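Local coordinates for penicillin-binding protein (Bacillus halodurans, PDB 3TG9) that probably acts as a serine penicillin-binding protein or beta-lactamase-like enzyme that reacts with beta-lactams or related peptides, its exact substrate being unknown, at residues W14-T19 with Y321-A326; T19-K24 with N307-V312; F36-E41 with T201-I206; G190-D195 with G229-A234. All blocks are in the same frame, centred on the assembly; numbering follows the deposited sequence.

Interaction 1: residues W14-T19 with Y321-A326; sequences WKLSGT and YDVMAA
At the point where the N-terminal helix 7-13 hands over to the first strand of the sheet, Trp-14 and Leu-16 pack on Asp-322, Val-323 and Ala-326 of the C-terminal helix 320-330. The indole lies across Asp-322: CB of Asp-322 stands 3.5 Å from the centroid of the six-membered ring of Trp-14, 10° off its normal, a CH-pi contact made over one face. The Asp-322 carboxylate is turned almost parallel to the indole, the two planes 12° apart. With CG anti to its carbonyl carbon (chi1 -68°), Trp-14 carries its ring out over the first turns of that helix, and NE1 of Trp-14 ends 4.1 Å from CB of Ala-326. This pairing of the two terminal helices on one face of the central antiparallel sheet is a hallmark of the serine beta-lactamase fold. A Schellman motif, with Lys-15 at positive phi as its C-prime residue, ends helix 7-13 and turns the chain so that Leu-16 faces inward. There CG2 of Val-323 is shared: it sits 3.7 Å from CB of Trp-14 and 3.6 Å from CD2 of Leu-16. Leu-16 and Val-323 also rest on Val-312 of the sheet, whereas the indole stays at the exposed margin.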
loop_
_atom_site.group_PDB
_atom_site.type_symbol
_atom_site.label_atom_id
_atom_site.label_comp_id
_atom_site.label_asym_id
_atom_site.label_seq_id
_atom_site.Cartn_x
_atom_site.Cartn_y
_atom_site.Cartn_z
ATOM N N TRP B 14 -27.338 -2.235 9.959
ATOM C CA TRP B 14 -26.074 -2.445 10.651
ATOM C C TRP B 14 -24.943 -1.628 10.034
ATOM O O TRP B 14 -23.793 -1.721 10.470
ATOM C CB TRP B 14 -25.723 -3.932 10.682
ATOM C CG TRP B 14 -26.653 -4.717 11.545
ATOM C CD1 TRP B 14 -27.702 -5.494 11.136
ATOM C CD2 TRP B 14 -26.638 -4.788 12.978
ATOM N NE1 TRP B 14 -28.329 -6.052 12.226
ATOM C CE2 TRP B 14 -27.694 -5.634 13.366
ATOM C CE3 TRP B 14 -25.823 -4.221 13.966
ATOM C CZ2 TRP B 14 -27.961 -5.928 14.700
ATOM C CZ3 TRP B 14 -26.090 -4.514 15.292
ATOM C CH2 TRP B 14 -27.150 -5.360 15.647
ATOM N N LYS B 15 -25.283 -0.820 9.032
ATOM C CA LYS B 15 -24.307 0.023 8.344
ATOM C C LYS B 15 -23.091 -0.795 7.918
ATOM O O LYS B 15 -21.959 -0.466 8.283
ATOM C CB LYS B 15 -23.852 1.177 9.245
ATOM C CG LYS B 15 -24.964 1.884 10.002
ATOM C CD LYS B 15 -25.969 2.519 9.062
ATOM C CE LYS B 15 -27.146 3.104 9.836
ATOM N NZ LYS B 15 -28.187 3.666 8.924
ATOM N N LEU B 16 -23.324 -1.859 7.154
ATOM C CA LEU B 16 -22.235 -2.744 6.762
ATOM C C LEU B 16 -21.797 -2.503 5.332
ATOM O O LEU B 16 -22.579 -2.699 4.398
ATOM C CB LEU B 16 -22.619 -4.220 6.934
ATOM C CG LEU B 16 -21.476 -5.208 6.651
ATOM C CD1 LEU B 16 -20.415 -5.116 7.734
ATOM C CD2 LEU B 16 -21.986 -6.631 6.543
ATOM N N SER B 17 -20.543 -2.087 5.169
ATOM C CA SER B 17 -19.947 -1.984 3.847
ATOM C C SER B 17 -19.357 -3.329 3.445
ATOM O O SER B 17 -18.365 -3.787 4.024
ATOM C CB SER B 17 -18.863 -0.907 3.819
ATOM O OG SER B 17 -18.191 -0.905 2.570
ATOM N N GLY B 18 -19.982 -3.965 2.467
ATOM C CA GLY B 18 -19.495 -5.220 1.936
ATOM C C GLY B 18 -20.565 -5.874 1.085
ATOM O O GLY B 18 -21.396 -5.187 0.484
ATOM N N THR B 19 -20.540 -7.203 1.039
ATOM C CA THR B 19 -21.527 -7.990 0.311
ATOM C C THR B 19 -21.971 -9.203 1.135
ATOM O O THR B 19 -21.142 -10.018 1.558
ATOM C CB THR B 19 -20.966 -8.481 -1.022
ATOM O OG1 THR B 19 -20.715 -7.354 -1.874
ATOM C CG2 THR B 19 -21.952 -9.433 -1.705
ATOM N N TYR B 321 -20.680 -10.115 11.844
ATOM C CA TYR B 321 -21.326 -11.042 12.754
ATOM C C TYR B 321 -22.780 -10.662 13.000
ATOM O O TYR B 321 -23.675 -11.494 12.880
ATOM C CB TYR B 321 -20.594 -11.084 14.084
ATOM C CG TYR B 321 -21.356 -11.855 15.123
ATOM C CD1 TYR B 321 -22.046 -11.201 16.135
ATOM C CD2 TYR B 321 -21.407 -13.241 15.081
ATOM C CE1 TYR B 321 -22.754 -11.905 17.085
ATOM C CE2 TYR B 321 -22.111 -13.957 16.028
ATOM C CZ TYR B 321 -22.781 -13.284 17.028
ATOM O OH TYR B 321 -23.481 -13.996 17.977
ATOM N N ASP B 322 -23.005 -9.403 13.355
ATOM C CA ASP B 322 -24.350 -8.901 13.592
ATOM C C ASP B 322 -25.227 -9.068 12.362
ATOM O O ASP B 322 -26.418 -9.341 12.475
ATOM C CB ASP B 322 -24.305 -7.435 14.009
ATOM C CG ASP B 322 -23.413 -7.204 15.203
ATOM O OD1 ASP B 322 -23.768 -7.675 16.305
ATOM O OD2 ASP B 322 -22.354 -6.559 15.038
ATOM N N VAL B 323 -24.635 -8.908 11.184
ATOM C CA VAL B 323 -25.375 -9.110 9.942
ATOM C C VAL B 323 -25.619 -10.597 9.731
ATOM O O VAL B 323 -26.677 -10.999 9.242
ATOM C CB VAL B 323 -24.651 -8.479 8.731
ATOM C CG1 VAL B 323 -25.245 -8.964 7.407
ATOM C CG2 VAL B 323 -24.716 -6.965 8.823
ATOM N N MET B 324 -24.649 -11.416 10.125
ATOM C CA MET B 324 -24.800 -12.864 10.017
ATOM C C MET B 324 -25.925 -13.398 10.915
ATOM O O MET B 324 -26.724 -14.232 10.488
ATOM C CB MET B 324 -23.488 -13.577 10.336
ATOM C CG MET B 324 -23.675 -15.014 10.829
ATOM S SD MET B 324 -22.817 -16.185 9.763
ATOM C CE MET B 324 -22.087 -17.259 10.986
ATOM N N ALA B 325 -25.976 -12.918 12.155
ATOM C CA ALA B 325 -27.039 -13.298 13.080
ATOM C C ALA B 325 -28.413 -12.896 12.534
ATOM O O ALA B 325 -29.360 -13.678 12.581
ATOM C CB ALA B 325 -26.802 -12.676 14.447
ATOM N N ALA B 326 -28.507 -11.675 12.009
ATOM C CA ALA B 326 -29.752 -11.175 11.428
ATOM C C ALA B 326 -30.249 -12.073 10.313
ATOM O O ALA B 326 -31.457 -12.245 10.141
ATOM C CB ALA B 326 -29.576 -9.760 10.917
#

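Interaction 2: residues T19-K24 with N307-V312; sequences TALMKK and NGIVVV
Leu-21 and Val-311 form a hydrogen-bonded pair at the middle of two antiparallel neighbours, strands 18-24 and 308-314, which bring the two ends of the chain together in the large sheet of the beta-lactamase fold. Each of these residues gives its N-H to the other's carbonyl: Leu-21 N to Val-311 O at 2.7 Å, and Val-311 N to Leu-21 O at 2.9 Å. Two residues along, Lys-23 N reaches Ile-309 O at 2.8 Å and Ile-309 N returns to Lys-23 O at 2.9 Å. All four carbonyl oxygens take a second, weaker CA-H...O contact, as where Val-310 CA approaches Leu-21 O at 3.3 Å. The intervening residues turn their backbone groups outward to the next strands: Ala-20 and Met-22 bond to Ala-32 and Phe-30, and Val-310 to Ala-301. Leu-21, Lys-23, Ile-309 and Val-311 share one face, where helix 234-245 packs; Ala-20, Met-22, Val-310 and Val-312 take the other, against the C-terminal helix 320-330. The Lys-23 ammonium leads away from the pair and bonds to Asp-27 O. Thr-19 OG1 is engaged by Ser-33 OG and Glu-46 O. Between the two central side chains, Leu-21 CD2 meets Val-311 CG2 at 4.1 Å.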
loop_
_atom_site.group_PDB
_atom_site.type_symbol
_atom_site.label_atom_id
_atom_site.label_comp_id
_atom_site.label_asym_id
_atom_site.label_seq_id
_atom_site.Cartn_x
_atom_site.Cartn_y
_atom_site.Cartn_z
ATOM N N THR B 19 -20.540 -7.203 1.039
ATOM C CA THR B 19 -21.527 -7.990 0.311
ATOM C C THR B 19 -21.971 -9.203 1.135
ATOM O O THR B 19 -21.142 -10.018 1.558
ATOM C CB THR B 19 -20.966 -8.481 -1.022
ATOM O OG1 THR B 19 -20.715 -7.354 -1.874
ATOM C CG2 THR B 19 -21.952 -9.433 -1.705
ATOM N N ALA B 20 -23.278 -9.313 1.367
ATOM C CA ALA B 20 -23.846 -10.482 2.040
ATOM C C ALA B 20 -24.586 -11.379 1.055
ATOM O O ALA B 20 -25.093 -10.908 0.038
ATOM C CB ALA B 20 -24.773 -10.052 3.170
ATOM N N LEU B 21 -24.641 -12.673 1.357
ATOM C CA LEU B 21 -25.345 -13.639 0.521
ATOM C C LEU B 21 -26.090 -14.663 1.383
ATOM O O LEU B 21 -25.614 -15.059 2.454
ATOM C CB LEU B 21 -24.368 -14.344 -0.428
ATOM C CG LEU B 21 -24.840 -15.539 -1.260
ATOM C CD1 LEU B 21 -23.946 -15.733 -2.456
ATOM C CD2 LEU B 21 -24.870 -16.812 -0.437
ATOM N N MET B 22 -27.262 -15.086 0.915
ATOM C CA MET B 22 -28.013 -16.164 1.573
ATOM C C MET B 22 -28.645 -17.092 0.550
ATOM O O MET B 22 -29.303 -16.640 -0.380
ATOM C CB MET B 22 -29.115 -15.610 2.467
ATOM C CG MET B 22 -30.309 -16.536 2.534
ATOM S SD MET B 22 -31.764 -15.759 3.247
ATOM C CE MET B 22 -31.507 -16.095 4.981
ATOM N N LYS B 23 -28.442 -18.389 0.721
ATOM C CA LYS B 23 -29.033 -19.355 -0.188
ATOM C C LYS B 23 -29.740 -20.467 0.580
ATOM O O LYS B 23 -29.165 -21.058 1.500
ATOM C CB LYS B 23 -27.975 -19.934 -1.121
ATOM C CG LYS B 23 -28.337 -21.287 -1.684
ATOM C CD LYS B 23 -27.703 -21.514 -3.039
ATOM C CE LYS B 23 -27.977 -22.914 -3.530
ATOM N NZ LYS B 23 -28.364 -22.926 -4.961
ATOM N N LYS B 24 -30.990 -20.735 0.203
ATOM C CA LYS B 24 -31.793 -21.774 0.850
ATOM C C LYS B 24 -31.939 -23.006 -0.030
ATOM O O LYS B 24 -32.735 -23.025 -0.962
ATOM C CB LYS B 24 -33.174 -21.231 1.237
ATOM C CG LYS B 24 -33.112 -19.942 2.043
ATOM C CD LYS B 24 -34.301 -19.787 2.987
ATOM C CE LYS B 24 -35.490 -19.116 2.312
ATOM N NZ LYS B 24 -36.558 -18.772 3.302
ATOM N N ASN B 307 -29.995 -26.946 4.570
ATOM C CA ASN B 307 -28.999 -26.821 3.515
ATOM C C ASN B 307 -28.804 -25.360 3.136
ATOM O O ASN B 307 -28.699 -25.021 1.966
ATOM C CB ASN B 307 -29.372 -27.657 2.290
ATOM C CG ASN B 307 -28.751 -29.040 2.322
ATOM O OD1 ASN B 307 -28.520 -29.655 1.282
ATOM N ND2 ASN B 307 -28.468 -29.534 3.526
ATOM N N GLY B 308 -28.775 -24.497 4.146
ATOM C CA GLY B 308 -28.611 -23.075 3.926
ATOM C C GLY B 308 -27.149 -22.690 3.834
ATOM O O GLY B 308 -26.288 -23.386 4.365
ATOM N N ILE B 309 -26.872 -21.595 3.133
ATOM C CA ILE B 309 -25.526 -21.022 3.051
ATOM C C ILE B 309 -25.644 -19.528 3.274
ATOM O O ILE B 309 -26.488 -18.869 2.662
ATOM C CB ILE B 309 -24.871 -21.259 1.676
ATOM C CG1 ILE B 309 -24.640 -22.750 1.426
ATOM C CG2 ILE B 309 -23.548 -20.519 1.574
ATOM C CD1 ILE B 309 -24.164 -23.056 0.011
ATOM N N VAL B 310 -24.823 -19.004 4.175
ATOM C CA VAL B 310 -24.722 -17.562 4.385
ATOM C C VAL B 310 -23.264 -17.127 4.187
ATOM O O VAL B 310 -22.330 -17.842 4.540
ATOM C CB VAL B 310 -25.240 -17.127 5.779
ATOM C CG1 VAL B 310 -25.092 -15.618 5.966
ATOM C CG2 VAL B 310 -26.691 -17.539 5.950
ATOM N N VAL B 311 -23.078 -15.974 3.566
ATOM C CA VAL B 311 -21.745 -15.429 3.364
ATOM C C VAL B 311 -21.833 -13.953 3.664
ATOM O O VAL B 311 -22.641 -13.252 3.067
ATOM C CB VAL B 311 -21.251 -15.612 1.918
ATOM C CG1 VAL B 311 -19.846 -15.073 1.772
ATOM C CG2 VAL B 311 -21.306 -17.080 1.507
ATOM N N VAL B 312 -21.036 -13.481 4.610
ATOM C CA VAL B 312 -20.938 -12.046 4.848
ATOM C C VAL B 312 -19.496 -11.574 4.673
ATOM O O VAL B 312 -18.625 -11.912 5.473
ATOM C CB VAL B 312 -21.477 -11.659 6.242
ATOM C CG1 VAL B 312 -21.490 -10.157 6.405
ATOM C CG2 VAL B 312 -22.889 -12.222 6.439
#

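Interaction 3: residues F36-E41 with T201-I206; sequences FANRAE and TALGYI
Arg-39 lays its side chain along the ring of Tyr-205, the two running past each other in opposite directions. CG of Arg-39 sits over the phenol end, 3.7 Å from the centroid of the Tyr-205 ring. The chain then extends so that NE of Arg-39 comes 3.4 Å from Tyr-205 CG, and the guanidinium ends above the CB of Tyr-205. Guanidinium and ring planes are 24° apart, a slightly tilted stack. A chi1 of -56° sets CG beside the backbone N and keeps the Arg-39 side chain on the same tyrosine whose hydroxyl meets its backbone: Arg-39 N donates to Tyr-205 OH at 2.8 Å. A water 2.6 Å from Tyr-205 OH also donates to Asn-38 OD1 and accepts from Ala-40 N. Tyr-205 OH is therefore met by both Arg-39 N and this water. Asn-38 OD1 takes a second bond from Glu-41 N, 2.9 Å long and nearly straight, in an Asx motif; that donor stands above the amide plane. Deeper in, Leu-203 N donates to Ala-37 O at 3.0 Å, and the methyls of Ala-37 and Ala-202 touch. Trp-213, on the hairpin partner of strand 205-207, makes a cation-pi contact with Arg-39 and meets Tyr-205 edge-to-face. The contact therefore ties the corner after strand 30-34 to the small 205-207/213-215 hairpin, with Ala-40 reaching Leu-197 of the second subunit.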
loop_
_atom_site.group_PDB
_atom_site.type_symbol
_atom_site.label_atom_id
_atom_site.label_comp_id
_atom_site.label_asym_id
_atom_site.label_seq_id
_atom_site.Cartn_x
_atom_site.Cartn_y
_atom_site.Cartn_z
ATOM N N PHE B 36 -18.783 1.350 -0.008
ATOM C CA PHE B 36 -17.791 1.454 -1.074
ATOM C C PHE B 36 -16.636 0.463 -0.973
ATOM O O PHE B 36 -15.987 0.334 0.080
ATOM C CB PHE B 36 -17.230 2.880 -1.151
ATOM C CG PHE B 36 -18.223 3.877 -1.649
ATOM C CD1 PHE B 36 -18.504 3.967 -2.989
ATOM C CD2 PHE B 36 -18.900 4.700 -0.771
ATOM C CE1 PHE B 36 -19.436 4.873 -3.452
ATOM C CE2 PHE B 36 -19.833 5.606 -1.232
ATOM C CZ PHE B 36 -20.098 5.691 -2.570
ATOM N N ALA B 37 -16.396 -0.225 -2.085
ATOM C CA ALA B 37 -15.164 -0.972 -2.298
ATOM C C ALA B 37 -13.965 -0.018 -2.279
ATOM O O ALA B 37 -12.927 -0.315 -1.681
ATOM C CB ALA B 37 -15.224 -1.721 -3.618
ATOM N N ASN B 38 -14.115 1.132 -2.930
ATOM C CA ASN B 38 -13.100 2.187 -2.883
ATOM C C ASN B 38 -13.776 3.502 -2.543
ATOM O O ASN B 38 -14.486 4.069 -3.368
ATOM C CB ASN B 38 -12.364 2.291 -4.232
ATOM C CG ASN B 38 -11.129 3.196 -4.174
ATOM O OD1 ASN B 38 -11.173 4.307 -3.644
ATOM N ND2 ASN B 38 -10.023 2.712 -4.720
ATOM N N ARG B 39 -13.581 3.978 -1.322
ATOM C CA ARG B 39 -14.211 5.220 -0.895
ATOM C C ARG B 39 -13.757 6.413 -1.752
ATOM O O ARG B 39 -14.574 7.066 -2.411
ATOM C CB ARG B 39 -13.919 5.475 0.582
ATOM C CG ARG B 39 -14.356 4.336 1.491
ATOM C CD ARG B 39 -14.221 4.699 2.956
ATOM N NE ARG B 39 -14.501 3.550 3.816
ATOM C CZ ARG B 39 -14.593 3.612 5.141
ATOM N NH1 ARG B 39 -14.449 4.768 5.758
ATOM N NH2 ARG B 39 -14.839 2.519 5.844
ATOM N N ALA B 40 -12.457 6.688 -1.750
ATOM C CA ALA B 40 -11.910 7.775 -2.557
ATOM C C ALA B 40 -12.517 7.816 -3.964
ATOM O O ALA B 40 -13.128 8.808 -4.350
ATOM C CB ALA B 40 -10.384 7.675 -2.627
ATOM N N GLU B 41 -12.352 6.737 -4.721
ATOM C CA GLU B 41 -12.831 6.672 -6.099
ATOM C C GLU B 41 -14.325 6.408 -6.217
ATOM O O GLU B 41 -14.843 6.238 -7.322
ATOM C CB GLU B 41 -12.068 5.595 -6.871
ATOM C CG GLU B 41 -10.569 5.790 -6.838
ATOM C CD GLU B 41 -10.144 7.035 -7.598
ATOM O OE1 GLU B 41 -10.755 7.299 -8.655
ATOM O OE2 GLU B 41 -9.206 7.740 -7.141
ATOM N N THR B 201 -11.876 -5.403 -6.679
ATOM C CA THR B 201 -11.338 -5.824 -5.401
ATOM C C THR B 201 -11.509 -4.672 -4.431
ATOM O O THR B 201 -11.184 -3.537 -4.745
ATOM C CB THR B 201 -9.846 -6.164 -5.488
ATOM O OG1 THR B 201 -9.625 -7.073 -6.573
ATOM C CG2 THR B 201 -9.378 -6.806 -4.195
ATOM N N ALA B 202 -12.042 -4.957 -3.254
ATOM C CA ALA B 202 -12.291 -3.904 -2.292
ATOM C C ALA B 202 -11.024 -3.629 -1.484
ATOM O O ALA B 202 -10.253 -4.553 -1.196
ATOM C CB ALA B 202 -13.459 -4.291 -1.371
ATOM N N LEU B 203 -10.808 -2.357 -1.153
ATOM C CA LEU B 203 -9.760 -1.957 -0.225
ATOM C C LEU B 203 -10.308 -2.109 1.190
ATOM O O LEU B 203 -11.518 -1.980 1.412
ATOM C CB LEU B 203 -9.302 -0.508 -0.481
ATOM C CG LEU B 203 -8.308 -0.287 -1.637
ATOM C CD1 LEU B 203 -8.859 -0.851 -2.920
ATOM C CD2 LEU B 203 -7.952 1.184 -1.831
ATOM N N GLY B 204 -9.418 -2.389 2.139
ATOM C CA GLY B 204 -9.811 -2.598 3.518
ATOM C C GLY B 204 -9.629 -1.339 4.330
ATOM O O GLY B 204 -8.532 -0.794 4.393
ATOM N N TYR B 205 -10.707 -0.857 4.934
ATOM C CA TYR B 205 -10.649 0.415 5.635
ATOM C C TYR B 205 -10.588 0.256 7.151
ATOM O O TYR B 205 -11.353 -0.521 7.758
ATOM C CB TYR B 205 -11.799 1.327 5.193
ATOM C CG TYR B 205 -11.670 1.724 3.738
ATOM C CD1 TYR B 205 -10.960 2.863 3.369
ATOM C CD2 TYR B 205 -12.216 0.937 2.733
ATOM C CE1 TYR B 205 -10.820 3.224 2.037
ATOM C CE2 TYR B 205 -12.077 1.285 1.395
ATOM C CZ TYR B 205 -11.374 2.433 1.055
ATOM O OH TYR B 205 -11.231 2.781 -0.268
ATOM N N ILE B 206 -9.648 0.990 7.739
ATOM C CA ILE B 206 -9.439 1.022 9.175
ATOM C C ILE B 206 -9.886 2.373 9.706
ATOM O O ILE B 206 -9.416 3.415 9.242
ATOM C CB ILE B 206 -7.944 0.876 9.537
ATOM C CG1 ILE B 206 -7.325 -0.364 8.887
ATOM C CG2 ILE B 206 -7.770 0.849 11.044
ATOM C CD1 ILE B 206 -5.812 -0.476 9.107
HETATM O O HOH W 1 -10.001 4.929 -0.962
#

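Interaction 4: residues G190-D195 with G229-A234; sequences GYFAFD and GAYVTA
Tyr-231 and Phe-192 set their rings at 29° to each other but slid apart, centroids 5.2 Å distant, so they barely overlap. The closest approach is at one corner, where Phe-192 CD2 lies 3.6 Å from Tyr-231 CG. In Tyr-231, CG sits beside the backbone N (chi1 -71°), which sends the ring along the 190-195 loop; Tyr-231 OH lies 3.4 Å from Phe-194 CE1, the side chains crossing at about a right angle. Tyr-191 instead turns to Ala-230: CB of Ala-230 lies over one face of the Tyr-191 ring, 3.9 Å from its centroid, a CH-pi contact. Gly-190 and Tyr-231 form a single antiparallel bridge, with Gly-190 N bonded to Tyr-231 O at 3.1 Å and Tyr-231 N to Gly-190 O at 2.9 Å. This fastens the loop after helix 172-182 to the short strand 231-232, which pairs on its other edge with strand 51-52, just ahead of a probable SxxK motif at Ser-55 and Lys-58. Phe-192 O accepts hydrogen bonds from two waters. One also donates to Gly-229 O; the other lies 2.9 Å from Tyr-231 OH and sits over the centre of one face of the Phe-194 ring. Amid aromatic side chains the Phe-192 carbonyl thus takes two water bonds, so the loop is probably held by polar bonds as well as by ring packing.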
loop_
_atom_site.group_PDB
_atom_site.type_symbol
_atom_site.label_atom_id
_atom_site.label_comp_id
_atom_site.label_asym_id
_atom_site.label_seq_id
_atom_site.Cartn_x
_atom_site.Cartn_y
_atom_site.Cartn_z
ATOM N N GLY B 190 -8.720 -15.605 -5.314
ATOM C CA GLY B 190 -7.275 -15.741 -5.369
ATOM C C GLY B 190 -6.532 -15.130 -4.190
ATOM O O GLY B 190 -7.102 -14.435 -3.335
ATOM N N TYR B 191 -5.238 -15.408 -4.143
ATOM C CA TYR B 191 -4.376 -14.822 -3.138
ATOM C C TYR B 191 -3.722 -13.606 -3.767
ATOM O O TYR B 191 -2.605 -13.679 -4.282
ATOM C CB TYR B 191 -3.358 -15.853 -2.654
ATOM C CG TYR B 191 -4.021 -16.989 -1.907
ATOM C CD1 TYR B 191 -3.982 -17.041 -0.525
ATOM C CD2 TYR B 191 -4.712 -17.991 -2.583
ATOM C CE1 TYR B 191 -4.593 -18.059 0.172
ATOM C CE2 TYR B 191 -5.332 -19.025 -1.883
ATOM C CZ TYR B 191 -5.265 -19.047 -0.505
ATOM O OH TYR B 191 -5.876 -20.044 0.222
ATOM N N PHE B 192 -4.459 -12.500 -3.768
ATOM C CA PHE B 192 -4.002 -11.271 -4.398
ATOM C C PHE B 192 -3.045 -10.544 -3.468
ATOM O O PHE B 192 -3.177 -10.625 -2.241
ATOM C CB PHE B 192 -5.177 -10.344 -4.734
ATOM C CG PHE B 192 -6.262 -10.995 -5.538
ATOM C CD1 PHE B 192 -5.957 -11.958 -6.483
ATOM C CD2 PHE B 192 -7.589 -10.628 -5.358
ATOM C CE1 PHE B 192 -6.956 -12.558 -7.227
ATOM C CE2 PHE B 192 -8.595 -11.225 -6.096
ATOM C CZ PHE B 192 -8.281 -12.189 -7.030
ATOM N N ALA B 193 -2.088 -9.836 -4.061
ATOM C CA ALA B 193 -1.135 -9.031 -3.311
ATOM C C ALA B 193 -1.533 -7.575 -3.452
ATOM O O ALA B 193 -2.062 -7.179 -4.483
ATOM C CB ALA B 193 0.276 -9.249 -3.831
ATOM N N PHE B 194 -1.278 -6.785 -2.411
ATOM C CA PHE B 194 -1.722 -5.399 -2.372
ATOM C C PHE B 194 -1.146 -4.577 -3.522
ATOM O O PHE B 194 -1.784 -3.636 -3.998
ATOM C CB PHE B 194 -1.321 -4.741 -1.044
ATOM C CG PHE B 194 -2.153 -5.165 0.138
ATOM C CD1 PHE B 194 -3.542 -5.062 0.106
ATOM C CD2 PHE B 194 -1.545 -5.640 1.295
ATOM C CE1 PHE B 194 -4.304 -5.444 1.194
ATOM C CE2 PHE B 194 -2.299 -6.016 2.388
ATOM C CZ PHE B 194 -3.682 -5.921 2.342
ATOM N N ASP B 195 0.066 -4.914 -3.957
ATOM C CA ASP B 195 0.766 -4.078 -4.936
ATOM C C ASP B 195 0.437 -4.531 -6.352
ATOM O O ASP B 195 0.911 -3.953 -7.330
ATOM C CB ASP B 195 2.281 -4.045 -4.683
ATOM C CG ASP B 195 2.898 -5.432 -4.639
ATOM O OD1 ASP B 195 2.190 -6.399 -4.289
ATOM O OD2 ASP B 195 4.093 -5.562 -4.956
ATOM N N GLY B 229 -6.148 -14.280 4.744
ATOM C CA GLY B 229 -5.899 -13.211 3.798
ATOM C C GLY B 229 -6.273 -13.461 2.347
ATOM O O GLY B 229 -5.982 -12.612 1.502
ATOM N N ALA B 230 -6.897 -14.599 2.043
ATOM C CA ALA B 230 -7.332 -14.857 0.667
ATOM C C ALA B 230 -8.525 -13.978 0.299
ATOM O O ALA B 230 -9.193 -13.424 1.178
ATOM C CB ALA B 230 -7.670 -16.319 0.467
ATOM N N TYR B 231 -8.778 -13.843 -1.003
ATOM C CA TYR B 231 -9.880 -13.024 -1.505
ATOM C C TYR B 231 -10.916 -13.896 -2.203
ATOM O O TYR B 231 -10.562 -14.825 -2.917
ATOM C CB TYR B 231 -9.378 -11.987 -2.508
ATOM C CG TYR B 231 -8.555 -10.838 -1.926
ATOM C CD1 TYR B 231 -9.132 -9.591 -1.697
ATOM C CD2 TYR B 231 -7.204 -10.992 -1.633
ATOM C CE1 TYR B 231 -8.397 -8.531 -1.177
ATOM C CE2 TYR B 231 -6.445 -9.920 -1.109
ATOM C CZ TYR B 231 -7.053 -8.698 -0.891
ATOM O OH TYR B 231 -6.334 -7.632 -0.389
ATOM N N VAL B 232 -12.193 -13.594 -1.994
ATOM C CA VAL B 232 -13.259 -14.245 -2.739
ATOM C C VAL B 232 -14.382 -13.248 -2.922
ATOM O O VAL B 232 -14.388 -12.192 -2.286
ATOM C CB VAL B 232 -13.840 -15.466 -1.983
ATOM C CG1 VAL B 232 -12.758 -16.501 -1.702
ATOM C CG2 VAL B 232 -14.511 -15.017 -0.699
ATOM N N THR B 233 -15.323 -13.591 -3.800
ATOM C CA THR B 233 -16.614 -12.919 -3.871
ATOM C C THR B 233 -17.586 -13.750 -3.037
ATOM O O THR B 233 -17.339 -14.934 -2.804
ATOM C CB THR B 233 -17.149 -12.893 -5.308
ATOM O OG1 THR B 233 -17.295 -14.238 -5.777
ATOM C CG2 THR B 233 -16.199 -12.133 -6.236
ATOM N N ALA B 234 -18.686 -13.142 -2.597
ATOM C CA ALA B 234 -19.683 -13.844 -1.787
ATOM C C ALA B 234 -20.117 -15.148 -2.440
ATOM O O ALA B 234 -20.214 -16.190 -1.778
ATOM C CB ALA B 234 -20.897 -12.952 -1.536
HETATM O O HOH W 2 -4.375 -12.729 -0.635
HETATM O O HOH W 3 -3.632 -8.657 -0.038
#

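Interactions 1 and 2 meet on the same sheet: interaction 2 lies within it, interaction 1 between it and the C-terminal helix; they share Thr-19 and strand 18-24 and meet at Val-312. Interaction 2 is buried and held by backbone bonds, whereas interaction 1 is side-chain packing, part apolar and part CH-pi, that runs out to an exposed indole. Interactions 3 and 4 each join loops and short strands, use ordered water, and reach the second subunit; Thr-201 touches Tyr-231 where they meet. Interaction 4 is the more buried, mostly aromatic, while interaction 3 is partly exposed and adds a stacked arginine. Ala-234, at the start of helix 234-245, connects interaction 4 to Thr-19, Leu-21 and Val-311 of interaction 2.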